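Local atomic coordinates of receptor-like protein kinase ANXUR1 (Arabidopsis thaliana, PDB entry 6FIG), a protein that probably acts as a cell-surface receptor kinase in plant reproduction, with an extracellular region built of two tandem malectin-like domains. Residues Lys20-Asp25 and Gly155-Gln160; Val50-Ala55 and Arg77-Pro82; Ile281-Phe286 and Gly366-Lys371; Phe299-Asn304 and Lys330-Tyr335. All blocks are in the same frame, centred on the assembly; numbering follows the deposited sequence. Where two conformers were deposited one is given.

Contact 1: residues Lys20-Asp25 and Gly155-Gln160; sequences KKWEPD and GIEVIQ. With EDO (1,2-ethanediol), chain J.
Lys20 reaches its ammonium group to the carboxylate of Glu157 in a salt bridge between two side chains that approach from opposite directions. NZ lies 2.5 Å from Glu157 OE2, a value so short that its exact size is doubtful, whereas the pairing itself is plain. The lysine leaves its backbone with CG anti to N (chi1 -179°), runs straight through chi2 and then bends at both outer torsions, which swings NZ onto OE2. A second partner of NZ is Thr208 OG1. The other carboxylate oxygen, OE1, is claimed from the strand 73-80, by NH1 of Arg77 in a second salt bridge and by the hydroxyl of Tyr79, and each oxygen of this buried group is thus satisfied. Beside it the indole of Trp22 crosses the Glu157 side chain at about a right angle, its CH2 resting 4.0 Å from Glu157 CG, while CZ3 comes to 4.1 Å from Gly155 CA. The pyrrole nitrogen of Trp22 turns to Asp16 OD2, and Tyr79 meets the indole edge-to-face. On the strand 21-24 a molecule of ethanediol, probably from the crystallisation liquor, places O2 at 2.7 Å from Glu23 OE2 as donor. Segments 20-25 and 155-160 cross at 114° between their strand directions, and no backbone hydrogen bond joins them; side chains carry the contact within a malectin-like domain. With two positive groups and a hydroxyl converging on it, Glu157 is probably kept ionised despite its burial, its charge shared between lysine and arginine.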
# COMPACT_ATOMS: atom_id res chain seq x y z
N LYS A 20 -1.29 -4.96 8.87
CA LYS A 20 -2.45 -4.60 8.06
C LYS A 20 -3.40 -3.79 8.95
O LYS A 20 -3.66 -4.20 10.08
CB LYS A 20 -3.16 -5.85 7.56
CG LYS A 20 -4.37 -5.58 6.68
CD LYS A 20 -5.00 -6.89 6.19
CE LYS A 20 -4.24 -7.49 5.02
NZ LYS A 20 -4.65 -6.95 3.70
N LYS A 21 -3.88 -2.66 8.43
CA LYS A 21 -4.82 -1.81 9.16
C LYS A 21 -6.23 -2.27 8.87
O LYS A 21 -6.59 -2.55 7.73
CB LYS A 21 -4.66 -0.34 8.78
CG LYS A 21 -3.38 0.29 9.31
CD LYS A 21 -3.28 1.76 8.92
CE LYS A 21 -1.84 2.19 8.70
NZ LYS A 21 -1.20 1.51 7.55
N TRP A 22 -7.04 -2.38 9.93
CA TRP A 22 -8.44 -2.77 9.81
C TRP A 22 -9.32 -1.70 10.44
O TRP A 22 -8.89 -0.95 11.34
CB TRP A 22 -8.69 -4.09 10.55
CG TRP A 22 -7.98 -5.28 10.01
CD1 TRP A 22 -6.68 -5.61 10.19
CD2 TRP A 22 -8.55 -6.33 9.22
NE1 TRP A 22 -6.39 -6.80 9.58
CE2 TRP A 22 -7.52 -7.26 8.97
CE3 TRP A 22 -9.82 -6.57 8.70
CZ2 TRP A 22 -7.73 -8.43 8.22
CZ3 TRP A 22 -10.02 -7.73 7.95
CH2 TRP A 22 -8.98 -8.63 7.70
N GLU A 23 -10.55 -1.61 9.96
CA GLU A 23 -11.54 -0.67 10.47
C GLU A 23 -12.87 -1.37 10.73
O GLU A 23 -13.10 -2.46 10.23
CB GLU A 23 -11.74 0.50 9.50
CG GLU A 23 -12.42 0.15 8.18
CD GLU A 23 -12.62 1.36 7.30
OE1 GLU A 23 -13.31 2.30 7.71
OE2 GLU A 23 -12.06 1.39 6.20
N PRO A 24 -13.76 -0.73 11.53
CA PRO A 24 -15.08 -1.32 11.73
C PRO A 24 -15.88 -1.46 10.44
O PRO A 24 -15.73 -0.66 9.50
CB PRO A 24 -15.77 -0.30 12.64
CG PRO A 24 -14.65 0.34 13.40
CD PRO A 24 -13.57 0.47 12.37
N ASP A 25 -16.74 -2.48 10.41
CA ASP A 25 -17.57 -2.76 9.24
C ASP A 25 -18.85 -1.94 9.18
O ASP A 25 -19.56 -1.95 8.18
CB ASP A 25 -17.91 -4.25 9.15
CG ASP A 25 -18.79 -4.73 10.29
OD1 ASP A 25 -18.75 -4.16 11.40
OD2 ASP A 25 -19.53 -5.72 10.09
N GLY A 155 -14.17 -10.91 9.31
CA GLY A 155 -13.48 -9.91 8.53
C GLY A 155 -13.84 -9.98 7.07
O GLY A 155 -14.13 -11.05 6.53
N ILE A 156 -13.82 -8.81 6.43
CA ILE A 156 -14.05 -8.70 4.99
C ILE A 156 -12.98 -7.80 4.39
O ILE A 156 -12.78 -6.71 4.88
CB ILE A 156 -15.45 -8.13 4.67
CG1 ILE A 156 -16.54 -9.04 5.24
CG2 ILE A 156 -15.64 -7.96 3.17
CD1 ILE A 156 -17.95 -8.47 5.14
N GLU A 157 -12.30 -8.25 3.32
CA GLU A 157 -11.47 -7.36 2.51
C GLU A 157 -11.96 -7.30 1.08
O GLU A 157 -12.36 -8.32 0.52
CB GLU A 157 -9.99 -7.75 2.47
CG GLU A 157 -9.26 -7.76 3.77
CD GLU A 157 -7.78 -7.94 3.51
OE1 GLU A 157 -7.33 -9.09 3.50
OE2 GLU A 157 -7.10 -6.92 3.27
N VAL A 158 -11.97 -6.10 0.53
CA VAL A 158 -12.20 -5.86 -0.89
C VAL A 158 -11.05 -5.05 -1.41
O VAL A 158 -10.78 -3.97 -0.91
CB VAL A 158 -13.53 -5.14 -1.12
CG1 VAL A 158 -13.74 -4.89 -2.61
CG2 VAL A 158 -14.67 -5.98 -0.56
N ILE A 159 -10.36 -5.58 -2.42
CA ILE A 159 -9.09 -5.04 -2.91
C ILE A 159 -9.17 -5.01 -4.43
O ILE A 159 -9.29 -6.07 -5.06
CB ILE A 159 -7.92 -5.94 -2.49
CG1 ILE A 159 -7.84 -6.09 -0.96
CG2 ILE A 159 -6.60 -5.43 -3.05
CD1 ILE A 159 -7.14 -7.34 -0.50
N GLN A 160 -9.09 -3.83 -5.02
CA GLN A 160 -8.99 -3.71 -6.48
C GLN A 160 -7.71 -4.39 -6.97
O GLN A 160 -6.65 -4.21 -6.37
CB GLN A 160 -8.99 -2.25 -6.90
CG GLN A 160 -9.21 -2.07 -8.39
CD GLN A 160 -9.22 -0.63 -8.80
OE1 GLN A 160 -10.10 0.13 -8.38
NE2 GLN A 160 -8.26 -0.26 -9.63
C1 EDO J . -8.25 0.55 6.68
O1 EDO J . -8.54 -0.47 7.65
C2 EDO J . -8.80 0.04 5.36
O2 EDO J . -10.17 -0.35 5.50

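Contact 2: residues Val50-Ala55 and Arg77-Pro82; sequences VPYMTA and RLYFYP. With CA (calcium ion), chain I.
CG anti to the backbone N (chi1 177°) carries the Tyr81 ring along Tyr52 O toward Met53 SD, whereas CG anti to the carbonyl carbon (chi1 -59°) sends the Tyr52 ring toward Tyr79. The backbones set the CB atoms of Tyr52 and Tyr81 3.9 Å apart, and these side chains cross at about a right angle. Tyr81 CD2 comes to 3.2 Å from Tyr52 O. Met53 makes a Met-aromatic contact, SD standing 3.8 Å from Tyr81 CE2 and approaching the ring obliquely. The hydroxyl of Tyr81 is taken by the carbonyl of Tyr41. Residues Pro51-Thr54 form a type I turn, entered through a cis peptide bond before Pro51, that wraps a calcium ion of the malectin-like domain. Pro51 O and both Thr54 O and Thr54 OG1 bind the metal, and Ser7, Cys8 and Asn154 complete the site. On the side of strand 73-80, the ring of Tyr79 receives two neighbours: Pro51 CG packs 3.8 Å from Tyr79 CD2, and Tyr52 OH arrives at the ring's edge, 3.4 Å from the same CD2. The planes of the Tyr52 and Tyr79 rings are inclined at 55°, neither stacked nor perpendicular, and Val123 of the strand 122-128 touches both side chains.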
# COMPACT_ATOMS: atom_id res chain seq x y z
N VAL A 50 -6.87 -9.87 15.52
CA VAL A 50 -7.48 -9.03 14.48
C VAL A 50 -7.42 -9.78 13.14
O VAL A 50 -6.32 -10.14 12.72
CB VAL A 50 -6.69 -7.71 14.35
CG1 VAL A 50 -7.25 -6.83 13.24
CG2 VAL A 50 -6.65 -6.95 15.68
N PRO A 51 -8.54 -10.04 12.44
CA PRO A 51 -9.90 -9.66 12.79
C PRO A 51 -10.66 -10.75 13.57
O PRO A 51 -11.84 -10.57 13.88
CB PRO A 51 -10.55 -9.53 11.40
CG PRO A 51 -9.91 -10.61 10.62
CD PRO A 51 -8.47 -10.64 11.09
N TYR A 52 -9.97 -11.84 13.90
CA TYR A 52 -10.62 -13.10 14.26
C TYR A 52 -11.44 -13.13 15.56
O TYR A 52 -12.41 -13.88 15.63
CB TYR A 52 -9.60 -14.24 14.29
CG TYR A 52 -8.90 -14.45 12.97
CD1 TYR A 52 -9.57 -15.03 11.90
CD2 TYR A 52 -7.57 -14.05 12.79
CE1 TYR A 52 -8.94 -15.22 10.68
CE2 TYR A 52 -6.93 -14.25 11.57
CZ TYR A 52 -7.61 -14.83 10.53
OH TYR A 52 -7.00 -15.01 9.32
N MET A 53 -11.07 -12.36 16.59
CA MET A 53 -11.74 -12.46 17.89
C MET A 53 -13.06 -11.70 17.97
O MET A 53 -13.75 -11.80 18.97
CB MET A 53 -10.81 -12.02 19.03
CG MET A 53 -9.69 -13.02 19.27
SD MET A 53 -10.27 -14.63 19.85
CE MET A 53 -10.70 -14.27 21.54
N THR A 54 -13.41 -10.96 16.92
CA THR A 54 -14.65 -10.21 16.90
C THR A 54 -15.43 -10.63 15.68
O THR A 54 -14.85 -10.85 14.62
CB THR A 54 -14.36 -8.71 16.83
OG1 THR A 54 -13.35 -8.47 15.83
CG2 THR A 54 -13.89 -8.23 18.18
N ALA A 55 -16.75 -10.70 15.81
CA ALA A 55 -17.61 -11.10 14.70
C ALA A 55 -18.85 -10.26 14.69
O ALA A 55 -19.20 -9.62 15.68
CB ALA A 55 -17.95 -12.58 14.80
N ARG A 77 -11.95 -11.16 0.26
CA ARG A 77 -11.62 -12.13 1.27
C ARG A 77 -12.64 -12.12 2.39
O ARG A 77 -13.05 -11.05 2.83
CB ARG A 77 -10.26 -11.86 1.90
CG ARG A 77 -9.12 -12.01 0.92
CD ARG A 77 -7.80 -11.68 1.55
NE ARG A 77 -6.76 -11.75 0.53
CZ ARG A 77 -5.74 -10.90 0.41
NH1 ARG A 77 -5.57 -9.89 1.24
NH2 ARG A 77 -4.89 -11.06 -0.59
N LEU A 78 -12.97 -13.31 2.85
CA LEU A 78 -13.89 -13.51 3.96
C LEU A 78 -13.14 -14.30 5.03
O LEU A 78 -12.61 -15.38 4.76
CB LEU A 78 -15.12 -14.29 3.50
CG LEU A 78 -15.88 -13.67 2.33
CD1 LEU A 78 -17.02 -14.56 1.92
CD2 LEU A 78 -16.40 -12.28 2.65
N TYR A 79 -13.09 -13.74 6.24
CA TYR A 79 -12.37 -14.32 7.38
C TYR A 79 -13.36 -14.90 8.37
O TYR A 79 -14.30 -14.20 8.79
CB TYR A 79 -11.54 -13.24 8.10
CG TYR A 79 -10.38 -12.67 7.31
CD1 TYR A 79 -10.58 -11.87 6.18
CD2 TYR A 79 -9.06 -12.92 7.70
CE1 TYR A 79 -9.51 -11.36 5.46
CE2 TYR A 79 -7.98 -12.41 6.99
CZ TYR A 79 -8.20 -11.62 5.88
OH TYR A 79 -7.10 -11.13 5.20
N PHE A 80 -13.13 -16.15 8.76
CA PHE A 80 -13.99 -16.84 9.70
C PHE A 80 -13.20 -17.49 10.83
O PHE A 80 -12.18 -18.14 10.59
CB PHE A 80 -14.75 -17.94 8.97
CG PHE A 80 -15.61 -17.45 7.84
CD1 PHE A 80 -16.80 -16.81 8.09
CD2 PHE A 80 -15.21 -17.64 6.51
CE1 PHE A 80 -17.59 -16.37 7.04
CE2 PHE A 80 -16.00 -17.20 5.47
CZ PHE A 80 -17.20 -16.57 5.73
N TYR A 81 -13.68 -17.31 12.05
CA TYR A 81 -13.11 -17.94 13.24
C TYR A 81 -14.27 -18.60 14.01
O TYR A 81 -14.93 -17.93 14.80
CB TYR A 81 -12.41 -16.89 14.11
CG TYR A 81 -11.86 -17.44 15.40
CD1 TYR A 81 -10.93 -18.47 15.39
CD2 TYR A 81 -12.26 -16.93 16.63
CE1 TYR A 81 -10.41 -18.98 16.57
CE2 TYR A 81 -11.75 -17.44 17.83
CZ TYR A 81 -10.83 -18.46 17.79
OH TYR A 81 -10.33 -18.96 18.99
N PRO A 82 -14.55 -19.90 13.75
CA PRO A 82 -15.65 -20.53 14.48
C PRO A 82 -15.36 -20.62 15.97
O PRO A 82 -14.29 -21.07 16.37
CB PRO A 82 -15.77 -21.92 13.84
CG PRO A 82 -14.51 -22.15 13.09
CD PRO A 82 -13.94 -20.80 12.76
CA CA I . -13.72 -9.03 13.52

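Contact 3: residues Ile281-Phe286 and Gly366-Lys371; sequences ILRLHF and GLEIFK
Segments 281-286 and 366-371 run antiparallel, 168° between their directions, as neighbouring strands in the beta-sandwich of a malectin-like domain. Ile281 with Phe370, Arg283 with Glu368 and His285 with Gly366 are hydrogen-bonded pairs; Leu282 with Ile369 and Leu284 with Leu367 are the non-hydrogen-bonded ones. Backbone bonding is tight from Ile281 N to Phe370 O, 2.8 Å. It slackens next to the calcium ligand Asn365, where Gly366 N lies 3.2 Å from His285 O in a bond bent to 138°. The leucine-isoleucine face turns toward the strand 299-303, where Leu282 and Leu284 meet Ile303 and Ile301. On this face Leu284 and Leu367 lie side by side, their CD1 atoms 3.6 Å apart. The other face carries the polar groups Arg283, His285 and Glu368. His285 NE2 donates to Glu368 OE1 at 2.8 Å; the oxygen lies in the ring plane, but NE2 sits on its anti side, tilted 32° out of the carboxylate plane. Tyr250 holds ND1 of the same ring, and Arg190 binds OE2 of Glu368. Arg283 lies alongside Glu368 and pairs with Asp331 instead. Water closes the gap: one molecule accepts from Arg283 NH1 at 2.9 Å and donates to Glu368 OE1 at 2.7 Å.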
# COMPACT_ATOMS: atom_id res chain seq x y z
N ILE A 281 -7.65 -23.93 -12.60
CA ILE A 281 -6.47 -23.43 -13.28
C ILE A 281 -5.31 -23.64 -12.33
O ILE A 281 -5.36 -23.20 -11.18
CB ILE A 281 -6.60 -21.95 -13.67
CG1 ILE A 281 -7.67 -21.81 -14.75
CG2 ILE A 281 -5.26 -21.39 -14.19
CD1 ILE A 281 -8.05 -20.39 -15.02
N LEU A 282 -4.25 -24.29 -12.81
CA LEU A 282 -2.99 -24.35 -12.09
C LEU A 282 -2.04 -23.39 -12.78
O LEU A 282 -1.79 -23.50 -13.99
CB LEU A 282 -2.37 -25.74 -12.11
CG LEU A 282 -3.03 -26.80 -11.25
CD1 LEU A 282 -4.36 -27.26 -11.85
CD2 LEU A 282 -2.08 -27.98 -11.09
N ARG A 283 -1.56 -22.43 -12.01
CA ARG A 283 -0.57 -21.46 -12.45
C ARG A 283 0.78 -21.87 -11.89
O ARG A 283 0.99 -21.83 -10.69
CB ARG A 283 -0.93 -20.06 -11.95
CG ARG A 283 0.10 -19.04 -12.40
CD ARG A 283 -0.40 -17.62 -12.23
NE ARG A 283 -1.35 -17.36 -13.29
CZ ARG A 283 -1.94 -16.20 -13.51
NH1 ARG A 283 -1.69 -15.14 -12.71
NH2 ARG A 283 -2.74 -16.08 -14.55
N LEU A 284 1.69 -22.30 -12.78
CA LEU A 284 3.02 -22.73 -12.38
C LEU A 284 3.97 -21.59 -12.63
O LEU A 284 4.03 -21.08 -13.74
CB LEU A 284 3.44 -23.97 -13.17
CG LEU A 284 2.88 -25.30 -12.65
CD1 LEU A 284 1.38 -25.40 -12.69
CD2 LEU A 284 3.48 -26.43 -13.47
N HIS A 285 4.70 -21.20 -11.60
CA HIS A 285 5.65 -20.11 -11.66
C HIS A 285 7.07 -20.67 -11.78
O HIS A 285 7.45 -21.55 -11.00
CB HIS A 285 5.57 -19.27 -10.38
CG HIS A 285 4.28 -18.52 -10.23
ND1 HIS A 285 4.12 -17.23 -10.70
CD2 HIS A 285 3.12 -18.88 -9.67
CE1 HIS A 285 2.89 -16.83 -10.41
NE2 HIS A 285 2.27 -17.80 -9.78
N PHE A 286 7.82 -20.13 -12.73
CA PHE A 286 9.19 -20.60 -12.98
C PHE A 286 10.18 -19.46 -13.07
O PHE A 286 9.85 -18.40 -13.58
CB PHE A 286 9.28 -21.37 -14.30
CG PHE A 286 8.41 -22.57 -14.38
CD1 PHE A 286 8.80 -23.79 -13.82
CD2 PHE A 286 7.22 -22.54 -15.12
CE1 PHE A 286 8.02 -24.92 -13.97
CE2 PHE A 286 6.44 -23.66 -15.25
CZ PHE A 286 6.84 -24.86 -14.69
N GLY A 366 6.84 -21.60 -7.86
CA GLY A 366 5.61 -21.17 -7.21
C GLY A 366 4.44 -21.90 -7.82
O GLY A 366 4.53 -22.42 -8.95
N LEU A 367 3.31 -21.90 -7.11
CA LEU A 367 2.12 -22.57 -7.59
C LEU A 367 0.87 -21.94 -7.04
O LEU A 367 0.75 -21.81 -5.84
CB LEU A 367 2.14 -24.05 -7.19
CG LEU A 367 0.97 -24.93 -7.64
CD1 LEU A 367 0.79 -24.99 -9.16
CD2 LEU A 367 1.17 -26.32 -7.08
N GLU A 368 -0.07 -21.63 -7.92
CA GLU A 368 -1.40 -21.20 -7.49
C GLU A 368 -2.42 -22.09 -8.14
O GLU A 368 -2.27 -22.51 -9.30
CB GLU A 368 -1.64 -19.77 -7.87
CG GLU A 368 -0.70 -18.80 -7.19
CD GLU A 368 -0.83 -17.42 -7.75
OE1 GLU A 368 -0.31 -17.16 -8.86
OE2 GLU A 368 -1.53 -16.55 -7.14
N ILE A 369 -3.49 -22.39 -7.40
CA ILE A 369 -4.60 -23.18 -7.91
C ILE A 369 -5.87 -22.37 -7.73
O ILE A 369 -6.16 -21.95 -6.61
CB ILE A 369 -4.71 -24.54 -7.22
CG1 ILE A 369 -3.39 -25.31 -7.41
CG2 ILE A 369 -5.91 -25.30 -7.75
CD1 ILE A 369 -3.33 -26.65 -6.76
N PHE A 370 -6.58 -22.14 -8.83
CA PHE A 370 -7.85 -21.38 -8.82
C PHE A 370 -9.02 -22.24 -9.31
O PHE A 370 -8.90 -22.97 -10.28
CB PHE A 370 -7.74 -20.20 -9.75
CG PHE A 370 -6.63 -19.27 -9.41
CD1 PHE A 370 -6.77 -18.33 -8.38
CD2 PHE A 370 -5.43 -19.33 -10.10
CE1 PHE A 370 -5.71 -17.49 -8.06
CE2 PHE A 370 -4.39 -18.48 -9.77
CZ PHE A 370 -4.53 -17.58 -8.76
N LYS A 371 -10.15 -22.14 -8.61
CA LYS A 371 -11.42 -22.70 -9.09
C LYS A 371 -12.12 -21.71 -9.98
O LYS A 371 -12.30 -20.58 -9.57
CB LYS A 371 -12.31 -22.99 -7.89
CG LYS A 371 -13.63 -23.65 -8.20
CD LYS A 371 -14.56 -23.57 -6.99
CE LYS A 371 -14.13 -24.50 -5.88
NZ LYS A 371 -14.94 -24.23 -4.67
O HOH W 1 -0.43 -14.79 -10.17

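Contact 4: residues Phe299-Asn304 and Lys330-Tyr335; sequences FNIYIN and KDYAIY. With NAG (2-acetamido-2-deoxy-beta-D-glucopyranose), chain D.
Ile303 stands at the centre, with its two branches serving different partners on the segment 330-335. The longer branch ends in CD1, which meets Tyr332 at the root of its side chain, 3.6 Å from CB, and the two side chains cross at about a right angle, the methyl approaching the ring obliquely. The shorter branch points its CG2 at Ile334 CG2, 3.9 Å away, where the two isoleucines slide past each other in opposite directions. Ile334 CG1 is anti to the backbone N (chi1 -177°), and from there CD1 reaches on to Asn304, lying 3.9 Å from its CB. At the far end of the Tyr332 ring, Ile301 CD1 comes to 4.2 Å from OH, a hydroxyl bound by Gln309. Asn304, just past the end of the strand, has a positive phi; its amide oxygen takes Thr346 N, and a water joins its ND2 to Tyr335 O. Tyr302 faces elsewhere: a glycan N-acetylglucosamine lies over one face of its ring, C5 3.7 Å from Tyr302 CD2, and that sugar is hydrogen-bonded to Gln348 and Asn305. No direct hydrogen bond links the two segments. Their axes come within 9.5 Å at 34°, the spacing and modest angle of two sheets packed face to face through apolar side chains, as in the beta-sandwich core of malectin-like domains.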
# COMPACT_ATOMS: atom_id res chain seq x y z
N PHE A 299 11.92 -31.12 -18.65
CA PHE A 299 11.11 -31.98 -17.80
C PHE A 299 9.67 -32.08 -18.22
O PHE A 299 9.11 -31.15 -18.82
CB PHE A 299 11.22 -31.57 -16.32
CG PHE A 299 10.92 -30.12 -16.03
CD1 PHE A 299 11.88 -29.15 -16.20
CD2 PHE A 299 9.69 -29.76 -15.46
CE1 PHE A 299 11.61 -27.83 -15.90
CE2 PHE A 299 9.43 -28.45 -15.16
CZ PHE A 299 10.40 -27.48 -15.37
N ASN A 300 9.07 -33.21 -17.87
CA ASN A 300 7.67 -33.50 -18.15
C ASN A 300 6.84 -33.05 -16.98
O ASN A 300 7.28 -33.12 -15.83
CB ASN A 300 7.46 -34.98 -18.40
CG ASN A 300 8.20 -35.49 -19.63
OD1 ASN A 300 8.28 -34.80 -20.65
ND2 ASN A 300 8.77 -36.67 -19.52
N ILE A 301 5.63 -32.57 -17.27
CA ILE A 301 4.70 -32.09 -16.24
C ILE A 301 3.37 -32.77 -16.49
O ILE A 301 2.86 -32.74 -17.62
CB ILE A 301 4.49 -30.58 -16.31
CG1 ILE A 301 5.82 -29.82 -16.19
CG2 ILE A 301 3.52 -30.12 -15.22
CD1 ILE A 301 5.68 -28.31 -16.27
N TYR A 302 2.82 -33.39 -15.44
CA TYR A 302 1.54 -34.09 -15.52
C TYR A 302 0.58 -33.52 -14.48
O TYR A 302 1.00 -33.14 -13.38
CB TYR A 302 1.73 -35.58 -15.28
CG TYR A 302 2.82 -36.19 -16.11
CD1 TYR A 302 2.61 -36.50 -17.45
CD2 TYR A 302 4.07 -36.49 -15.56
CE1 TYR A 302 3.61 -37.08 -18.21
CE2 TYR A 302 5.07 -37.07 -16.31
CZ TYR A 302 4.84 -37.36 -17.63
OH TYR A 302 5.88 -37.95 -18.35
N ILE A 303 -0.69 -33.43 -14.85
CA ILE A 303 -1.73 -32.92 -13.95
C ILE A 303 -2.85 -33.96 -13.98
O ILE A 303 -3.38 -34.26 -15.05
CB ILE A 303 -2.25 -31.52 -14.37
CG1 ILE A 303 -1.14 -30.48 -14.20
CG2 ILE A 303 -3.47 -31.12 -13.54
CD1 ILE A 303 -1.41 -29.10 -14.77
N ASN A 304 -3.18 -34.54 -12.83
CA ASN A 304 -4.19 -35.61 -12.72
C ASN A 304 -3.92 -36.72 -13.71
O ASN A 304 -4.81 -37.16 -14.43
CB ASN A 304 -5.62 -35.05 -12.86
CG ASN A 304 -6.10 -34.41 -11.59
OD1 ASN A 304 -5.28 -34.01 -10.78
ND2 ASN A 304 -7.41 -34.24 -11.43
N LYS A 330 2.98 -20.34 -16.33
CA LYS A 330 2.15 -20.99 -17.31
C LYS A 330 0.89 -21.48 -16.64
O LYS A 330 0.95 -22.08 -15.59
CB LYS A 330 2.85 -22.15 -17.98
CG LYS A 330 2.14 -22.54 -19.28
CD LYS A 330 3.13 -22.94 -20.37
CE LYS A 330 2.43 -23.07 -21.71
NZ LYS A 330 1.53 -24.25 -21.80
N ASP A 331 -0.24 -21.22 -17.29
CA ASP A 331 -1.54 -21.65 -16.78
C ASP A 331 -2.05 -22.91 -17.51
O ASP A 331 -2.09 -22.97 -18.73
CB ASP A 331 -2.58 -20.54 -16.95
CG ASP A 331 -2.39 -19.40 -16.01
OD1 ASP A 331 -1.68 -19.51 -15.00
OD2 ASP A 331 -3.04 -18.36 -16.27
N TYR A 332 -2.50 -23.88 -16.72
CA TYR A 332 -3.12 -25.11 -17.24
C TYR A 332 -4.48 -25.28 -16.60
O TYR A 332 -4.65 -24.95 -15.43
CB TYR A 332 -2.25 -26.31 -16.87
CG TYR A 332 -0.83 -26.23 -17.37
CD1 TYR A 332 -0.51 -26.65 -18.65
CD2 TYR A 332 0.18 -25.73 -16.56
CE1 TYR A 332 0.80 -26.57 -19.12
CE2 TYR A 332 1.49 -25.66 -17.02
CZ TYR A 332 1.78 -26.08 -18.29
OH TYR A 332 3.09 -25.98 -18.70
N ALA A 333 -5.43 -25.80 -17.35
CA ALA A 333 -6.79 -26.02 -16.86
C ALA A 333 -7.16 -27.49 -16.88
O ALA A 333 -6.81 -28.23 -17.81
CB ALA A 333 -7.79 -25.21 -17.68
N ILE A 334 -7.89 -27.92 -15.85
CA ILE A 334 -8.36 -29.30 -15.73
C ILE A 334 -9.75 -29.32 -15.10
O ILE A 334 -9.93 -28.71 -14.03
CB ILE A 334 -7.37 -30.17 -14.87
CG1 ILE A 334 -7.82 -31.64 -14.80
CG2 ILE A 334 -7.09 -29.62 -13.49
CD1 ILE A 334 -6.97 -32.57 -15.61
N TYR A 335 -10.67 -30.04 -15.73
CA TYR A 335 -11.97 -30.32 -15.13
C TYR A 335 -11.84 -31.52 -14.22
O TYR A 335 -11.32 -32.56 -14.64
CB TYR A 335 -13.05 -30.58 -16.19
CG TYR A 335 -14.42 -30.81 -15.57
CD1 TYR A 335 -15.08 -29.79 -14.89
CD2 TYR A 335 -15.05 -32.05 -15.65
CE1 TYR A 335 -16.31 -30.00 -14.31
CE2 TYR A 335 -16.29 -32.26 -15.08
CZ TYR A 335 -16.92 -31.22 -14.41
OH TYR A 335 -18.15 -31.41 -13.84
C1 NAG D . 5.25 -39.90 -13.27
C2 NAG D . 5.61 -41.32 -13.66
C3 NAG D . 4.84 -41.76 -14.90
C4 NAG D . 3.36 -41.42 -14.81
C5 NAG D . 3.20 -39.94 -14.49
C6 NAG D . 1.77 -39.43 -14.44
C7 NAG D . 7.93 -41.93 -13.13
C8 NAG D . 9.37 -41.79 -13.58
N2 NAG D . 7.05 -41.31 -13.91
O3 NAG D . 4.99 -43.17 -15.07
O4 NAG D . 2.73 -41.68 -16.07
O5 NAG D . 3.83 -39.75 -13.23
O6 NAG D . 1.07 -39.95 -13.30
O7 NAG D . 7.63 -42.57 -12.13
O HOH W 2 -9.40 -34.60 -13.54

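How the contacts relate
From the N terminus, contact 1 opens first, at 20-25; contact 2, joining 50-55 to 77-82 and holding a calcium site, opens and closes within its span, and 155-160 then closes contact 1. The two touch through a probable backbone hydrogen bond between Gly155 and Tyr79, as the strands 151-161 and 73-80 are neighbours. Contact 3 opens only later, spanning 281-286 and 366-371, and encloses contact 4, which unites 299-304 with 330-335. Contact 3 lies on strands 278-287 and 363-372, while the other neighbour of 278-287, strand 327-336, carries one half of contact 4, so the two are adjacent. Contacts 1 and 4 lie on opposite sides of the chain's centre, about 34 Å apart between centres.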